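Local coordinates for protein acetate kinase (Entamoeba histolytica, PDB 4H0O) that probably makes acetyl phosphate from acetate by magnesium-dependent phosphoryl transfer, or runs that reaction in reverse, as a pyrophosphate-dependent member of the ASKHA superfamily, at residues B[81-84]-B[85-89]; B[301-304]-B[305-309]; B[310-313]-B[314-318]. All coordinates share one frame; numbering follows the deposited sequence.

Contact 1: residues B[81-84]-B[85-89]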
# COMPACT_ATOMS: atom_id res chain seq x y z
N ILE B 81 13.38 -32.77 -27.02
CA ILE B 81 12.33 -33.47 -27.75
C ILE B 81 12.92 -34.62 -28.58
O ILE B 81 12.35 -35.71 -28.65
CB ILE B 81 11.56 -32.50 -28.67
CG1 ILE B 81 10.75 -31.50 -27.83
CG2 ILE B 81 10.64 -33.25 -29.63
CD1 ILE B 81 10.14 -30.36 -28.63
N GLN B 82 14.07 -34.36 -29.20
CA GLN B 82 14.77 -35.38 -29.98
C GLN B 82 15.23 -36.55 -29.11
O GLN B 82 15.11 -37.71 -29.51
CB GLN B 82 15.96 -34.75 -30.70
CG GLN B 82 16.91 -35.74 -31.36
CD GLN B 82 17.91 -35.06 -32.27
OE1 GLN B 82 17.59 -34.07 -32.93
NE2 GLN B 82 19.13 -35.58 -32.31
N PHE B 83 15.74 -36.24 -27.92
CA PHE B 83 16.19 -37.27 -26.99
C PHE B 83 15.05 -38.20 -26.58
O PHE B 83 15.24 -39.41 -26.49
CB PHE B 83 16.80 -36.63 -25.74
CG PHE B 83 17.00 -37.59 -24.59
CD1 PHE B 83 18.15 -38.37 -24.51
CD2 PHE B 83 16.06 -37.70 -23.57
CE1 PHE B 83 18.34 -39.25 -23.46
CE2 PHE B 83 16.25 -38.57 -22.51
CZ PHE B 83 17.39 -39.35 -22.46
N LEU B 84 13.88 -37.62 -26.33
CA LEU B 84 12.73 -38.38 -25.88
C LEU B 84 12.21 -39.32 -26.97
O LEU B 84 11.77 -40.44 -26.69
CB LEU B 84 11.62 -37.44 -25.40
CG LEU B 84 12.01 -36.54 -24.23
CD1 LEU B 84 10.98 -35.44 -24.00
CD2 LEU B 84 12.19 -37.36 -22.96
N LYS B 85 12.27 -38.86 -28.22
CA LYS B 85 11.89 -39.68 -29.37
C LYS B 85 12.84 -40.86 -29.51
O LYS B 85 12.40 -41.99 -29.69
CB LYS B 85 11.89 -38.84 -30.65
CG LYS B 85 10.71 -37.90 -30.79
CD LYS B 85 10.82 -37.06 -32.06
CE LYS B 85 9.57 -36.23 -32.30
NZ LYS B 85 9.69 -35.37 -33.51
N GLU B 86 14.14 -40.59 -29.42
CA GLU B 86 15.16 -41.62 -29.55
C GLU B 86 15.12 -42.66 -28.43
O GLU B 86 15.57 -43.79 -28.60
CB GLU B 86 16.56 -41.00 -29.65
CG GLU B 86 16.84 -40.32 -30.99
CD GLU B 86 18.21 -39.66 -31.05
OE1 GLU B 86 18.90 -39.63 -30.01
OE2 GLU B 86 18.59 -39.18 -32.13
N ASN B 87 14.57 -42.28 -27.28
CA ASN B 87 14.43 -43.22 -26.17
C ASN B 87 12.99 -43.69 -25.95
O ASN B 87 12.66 -44.21 -24.88
CB ASN B 87 15.01 -42.62 -24.88
CG ASN B 87 16.52 -42.63 -24.86
OD1 ASN B 87 17.15 -43.53 -24.30
ND2 ASN B 87 17.12 -41.62 -25.49
N HIS B 88 12.15 -43.51 -26.96
CA HIS B 88 10.79 -44.05 -26.97
C HIS B 88 9.90 -43.55 -25.83
O HIS B 88 9.10 -44.31 -25.27
CB HIS B 88 10.81 -45.58 -27.02
CG HIS B 88 11.51 -46.13 -28.22
ND1 HIS B 88 10.93 -46.16 -29.48
CD2 HIS B 88 12.74 -46.68 -28.37
CE1 HIS B 88 11.77 -46.70 -30.34
NE2 HIS B 88 12.88 -47.02 -29.69
N ILE B 89 10.05 -42.28 -25.48
CA ILE B 89 9.10 -41.60 -24.61
C ILE B 89 8.14 -40.82 -25.51
O ILE B 89 8.48 -39.74 -26.00
CB ILE B 89 9.80 -40.61 -23.64
CG1 ILE B 89 10.93 -41.31 -22.88
CG2 ILE B 89 8.78 -39.99 -22.69
CD1 ILE B 89 10.49 -42.50 -22.05

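Contact 2: residues B[301-304]-B[305-309]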
# COMPACT_ATOMS: atom_id res chain seq x y z
N THR B 301 20.73 -4.15 10.98
CA THR B 301 20.10 -3.94 9.68
C THR B 301 19.29 -5.15 9.22
O THR B 301 18.26 -5.00 8.55
CB THR B 301 21.13 -3.56 8.59
OG1 THR B 301 22.31 -4.36 8.75
CG2 THR B 301 21.49 -2.09 8.71
N CYS B 302 19.75 -6.34 9.58
CA CYS B 302 19.00 -7.56 9.30
C CYS B 302 17.73 -7.63 10.14
O CYS B 302 16.69 -8.09 9.67
CB CYS B 302 19.86 -8.80 9.53
SG CYS B 302 21.13 -9.07 8.27
N GLN B 303 17.81 -7.15 11.37
CA GLN B 303 16.65 -7.09 12.25
C GLN B 303 15.64 -6.07 11.71
O GLN B 303 14.43 -6.29 11.77
CB GLN B 303 17.06 -6.71 13.67
CG GLN B 303 15.93 -6.74 14.69
CD GLN B 303 15.41 -8.15 14.94
OE1 GLN B 303 16.16 -9.02 15.39
NE2 GLN B 303 14.13 -8.37 14.66
N LEU B 304 16.15 -4.97 11.17
CA LEU B 304 15.30 -3.94 10.59
C LEU B 304 14.60 -4.47 9.34
O LEU B 304 13.40 -4.26 9.15
CB LEU B 304 16.11 -2.69 10.24
CG LEU B 304 15.33 -1.57 9.56
CD1 LEU B 304 14.21 -1.07 10.46
CD2 LEU B 304 16.24 -0.41 9.14
N ALA B 305 15.35 -5.17 8.50
CA ALA B 305 14.81 -5.75 7.28
C ALA B 305 13.68 -6.73 7.58
O ALA B 305 12.65 -6.72 6.91
CB ALA B 305 15.90 -6.42 6.47
N PHE B 306 13.87 -7.56 8.60
CA PHE B 306 12.84 -8.51 9.00
C PHE B 306 11.60 -7.79 9.52
O PHE B 306 10.47 -8.15 9.18
CB PHE B 306 13.37 -9.49 10.06
CG PHE B 306 12.34 -10.50 10.52
CD1 PHE B 306 12.04 -11.61 9.74
CD2 PHE B 306 11.70 -10.35 11.74
CE1 PHE B 306 11.10 -12.54 10.17
CE2 PHE B 306 10.76 -11.27 12.18
CZ PHE B 306 10.46 -12.37 11.39
N ASP B 307 11.81 -6.76 10.35
CA ASP B 307 10.70 -6.00 10.93
C ASP B 307 9.88 -5.28 9.86
O ASP B 307 8.64 -5.30 9.89
CB ASP B 307 11.22 -4.99 11.96
CG ASP B 307 11.74 -5.65 13.23
OD1 ASP B 307 11.54 -6.87 13.40
OD2 ASP B 307 12.35 -4.94 14.06
N VAL B 308 10.57 -4.65 8.91
CA VAL B 308 9.91 -3.94 7.81
C VAL B 308 9.15 -4.92 6.92
O VAL B 308 8.03 -4.66 6.50
CB VAL B 308 10.93 -3.15 6.96
CG1 VAL B 308 10.28 -2.61 5.70
CG2 VAL B 308 11.54 -2.02 7.78
N TYR B 309 9.78 -6.07 6.64
CA TYR B 309 9.16 -7.12 5.83
C TYR B 309 7.88 -7.65 6.47
O TYR B 309 6.86 -7.80 5.79
CB TYR B 309 10.15 -8.27 5.61
CG TYR B 309 9.58 -9.48 4.91
CD1 TYR B 309 9.01 -10.53 5.63
CD2 TYR B 309 9.61 -9.59 3.52
CE1 TYR B 309 8.48 -11.64 5.00
CE2 TYR B 309 9.09 -10.71 2.88
CZ TYR B 309 8.53 -11.73 3.62
OH TYR B 309 8.01 -12.83 2.99

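Contact 3: residues B[310-313]-B[314-318]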
# COMPACT_ATOMS: atom_id res chain seq x y z
N ILE B 310 7.94 -7.93 7.77
CA ILE B 310 6.79 -8.45 8.51
C ILE B 310 5.68 -7.40 8.60
O ILE B 310 4.50 -7.72 8.46
CB ILE B 310 7.21 -8.90 9.93
CG1 ILE B 310 8.05 -10.17 9.87
CG2 ILE B 310 5.98 -9.14 10.82
CD1 ILE B 310 7.34 -11.35 9.24
N LYS B 311 6.07 -6.15 8.84
CA LYS B 311 5.12 -5.05 8.94
C LYS B 311 4.28 -4.92 7.68
O LYS B 311 3.06 -4.78 7.75
CB LYS B 311 5.85 -3.74 9.23
CG LYS B 311 4.94 -2.53 9.33
CD LYS B 311 5.53 -1.33 8.61
CE LYS B 311 5.27 -1.40 7.12
NZ LYS B 311 5.38 -0.07 6.47
N GLN B 312 4.94 -4.95 6.52
CA GLN B 312 4.24 -4.82 5.25
C GLN B 312 3.34 -6.02 4.96
O GLN B 312 2.24 -5.86 4.43
CB GLN B 312 5.23 -4.60 4.11
CG GLN B 312 4.58 -4.15 2.82
CD GLN B 312 3.83 -2.83 2.98
OE1 GLN B 312 4.14 -2.03 3.86
NE2 GLN B 312 2.85 -2.60 2.11
N LEU B 313 3.81 -7.21 5.31
CA LEU B 313 3.03 -8.43 5.12
C LEU B 313 1.79 -8.41 6.00
O LEU B 313 0.69 -8.76 5.56
CB LEU B 313 3.88 -9.67 5.40
CG LEU B 313 3.19 -11.04 5.28
CD1 LEU B 313 2.47 -11.18 3.95
CD2 LEU B 313 4.19 -12.18 5.44
N ALA B 314 1.96 -8.00 7.25
CA ALA B 314 0.85 -7.92 8.19
C ALA B 314 -0.19 -6.89 7.73
O ALA B 314 -1.39 -7.15 7.75
CB ALA B 314 1.36 -7.57 9.57
N LYS B 315 0.29 -5.72 7.31
CA LYS B 315 -0.60 -4.66 6.83
C LYS B 315 -1.36 -5.09 5.58
O LYS B 315 -2.54 -4.76 5.41
CB LYS B 315 0.21 -3.39 6.55
CG LYS B 315 -0.61 -2.26 5.96
CD LYS B 315 0.27 -1.13 5.44
CE LYS B 315 1.16 -0.55 6.53
NZ LYS B 315 2.07 0.52 6.02
N THR B 316 -0.69 -5.83 4.70
CA THR B 316 -1.30 -6.30 3.46
C THR B 316 -2.42 -7.31 3.74
O THR B 316 -3.48 -7.27 3.11
CB THR B 316 -0.26 -6.94 2.53
OG1 THR B 316 0.82 -6.02 2.32
CG2 THR B 316 -0.89 -7.29 1.19
N ILE B 317 -2.18 -8.22 4.69
CA ILE B 317 -3.17 -9.20 5.09
C ILE B 317 -4.37 -8.51 5.74
O ILE B 317 -5.53 -8.83 5.42
CB ILE B 317 -2.58 -10.25 6.06
CG1 ILE B 317 -1.54 -11.11 5.33
CG2 ILE B 317 -3.67 -11.13 6.65
CD1 ILE B 317 -0.70 -11.97 6.26
N GLY B 318 -4.10 -7.57 6.64
CA GLY B 318 -5.15 -6.78 7.26
C GLY B 318 -6.04 -6.08 6.26
O GLY B 318 -7.26 -6.07 6.40

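Contact 1: residues B[81-84]-B[85-89]
Leu-84 and Ile-89 meet where helix 73-86 runs out, in a local contact that closes the C-terminal end of a helix packed on the large mixed sheet. The backbone N of Ile-89 turns back to Leu-84 O at 2.8 Å, while His-88 N reaches Lys-85 O at 3.1 Å. His-88 lies between them with positive phi, the turn that reverses the chain. Next to this reversal, CD2 of Leu-84 comes within 4.1 Å of both CB and CG1 of Ile-89.

Asn-87 adds a side-chain bond to the helix end. Its ND2 donates to Phe-83 O at 3.1 Å, nearly straight (169°) and with the acceptor in the amide plane. The same nitrogen sits 3.3 Å above one face of the Phe-83 ring, displaced toward the rim, and ring and amide planes are 35° apart. With CG anti to its own carbonyl carbon (chi1 -75°), Asn-87 folds back over that ring. Phe-83 also stacks with His-57, and both it and Leu-84 touch Tyr-28 and Cys-38 of the sheet. Beside Ile-81, the extended chain of Lys-85 carries NZ to a hydrogen bond with Glu-143 O. The paired Ile-89-to-Leu-84 and His-88-to-Lys-85 bonds define a Schellman motif, with His-88 as its C-prime residue.

Contact 2: residues B[301-304]-B[305-309]
Gln-303 and Asp-307, one helical turn apart near the start of helix 299-324, join through their side chains. NE2 of Gln-303 donates to OD1 of Asp-307 over 3.2 Å, with an N-H...O angle of 150°. The acceptor lies in the plane of the glutamine amide, but the nitrogen comes to OD1 from above the carboxylate plane, and the two flat groups are turned 46° apart. Gln-303 starts with CG trans to its backbone N and then bends at chi2 (67°), which swings the amide forward along the helix to the aspartate. The carboxylate leans over the backbone as well: CG of Asp-307 is 3.1 Å from Gln-303 O, the carbonyl that accepts the Asp-307 N-H at 3.0 Å.

A second i to i+4 pair is apolar. Leu-304 and Val-308 slant across each other, with CD1 of Leu-304 at 3.9 Å from CG2 of Val-308. CG2 of Val-308 also lies 3.2 Å from Leu-304 O, beside the 2.9 Å bond that this oxygen receives from Val-308 N. In Val-308, CG2 is the branch set anti to the carbonyl carbon, which turns it back toward the preceding turn.

Around the helix, Cys-302 packs on Ile-288 and Ile-292 of helix 285-293, and Leu-304 and Ala-305 rest on Val-278 of helix 274-279. Leu-304 also touches Gln-175 of the second subunit, where Asp-307 and Val-308 lie on Ala-164. Phe-306 meets Val-343 and Ala-346 of helix 341-350, and its side chain is about 4 Å from that of Met-285, a predicted ATP-binding residue.

Contact 3: residues B[310-313]-B[314-318]
Thr-316 grips Gln-312 O with two donors, its hydroxyl OG1 at 2.5 Å and its backbone N at 2.9 Å, which arrive from opposite faces of the carbonyl plane. OG1 stands anti to the carbonyl carbon of Thr-316 (chi1 -53°), which folds the hydroxyl back on the preceding turn of helix 299-324, where it finds its partner. The backbone bonds from Ala-314 N to Ile-310 O, 2.8 Å, and from Ile-317 N to Leu-313 O, 3.0 Å, continue the alpha-helical pattern.

Lys-311 and Lys-315 run alongside each other in the same direction, and bends in both chains leave their NZ atoms 3.4 Å apart. Two like charges this close would probably repel, but Asp-228 and Glu-323 of the second subunit form long, weak ion pairs with Lys-315 NZ that may offset this. Ala-314 meets Val-322 of the same second subunit.

The inward side is apolar, with CD1 of Leu-313 lying 4.0 Å from CD1 of Ile-317. Here Leu-313 sits on Leu-211 and Cys-218, and Ile-317 on Ile-207 and Cys-209, so the helix lies against strands 205-211 and 216-222. Ile-310, Leu-313 and Ile-317 also touch Ile-347 of helix 341-350.

Reading from the N terminus, contact 1 comes first, ending helix 73-86 and turning the chain toward strand 93-98 of the eight-stranded sheet. More than 200 residues later, contacts 2 and 3 follow directly on one another along helix 299-324, their centres 13 Å apart. Each is built on consecutive residues, so none closes a long loop, and the three stand in series without nesting or crossing. Contact 1 lies on the opposite side of the chain's centre, about 50 Å from the centre of either other contact. Contacts 2 and 3 tie their helix to helix 341-350, and both reach the second subunit; contact 3 also faces the six-stranded sheet.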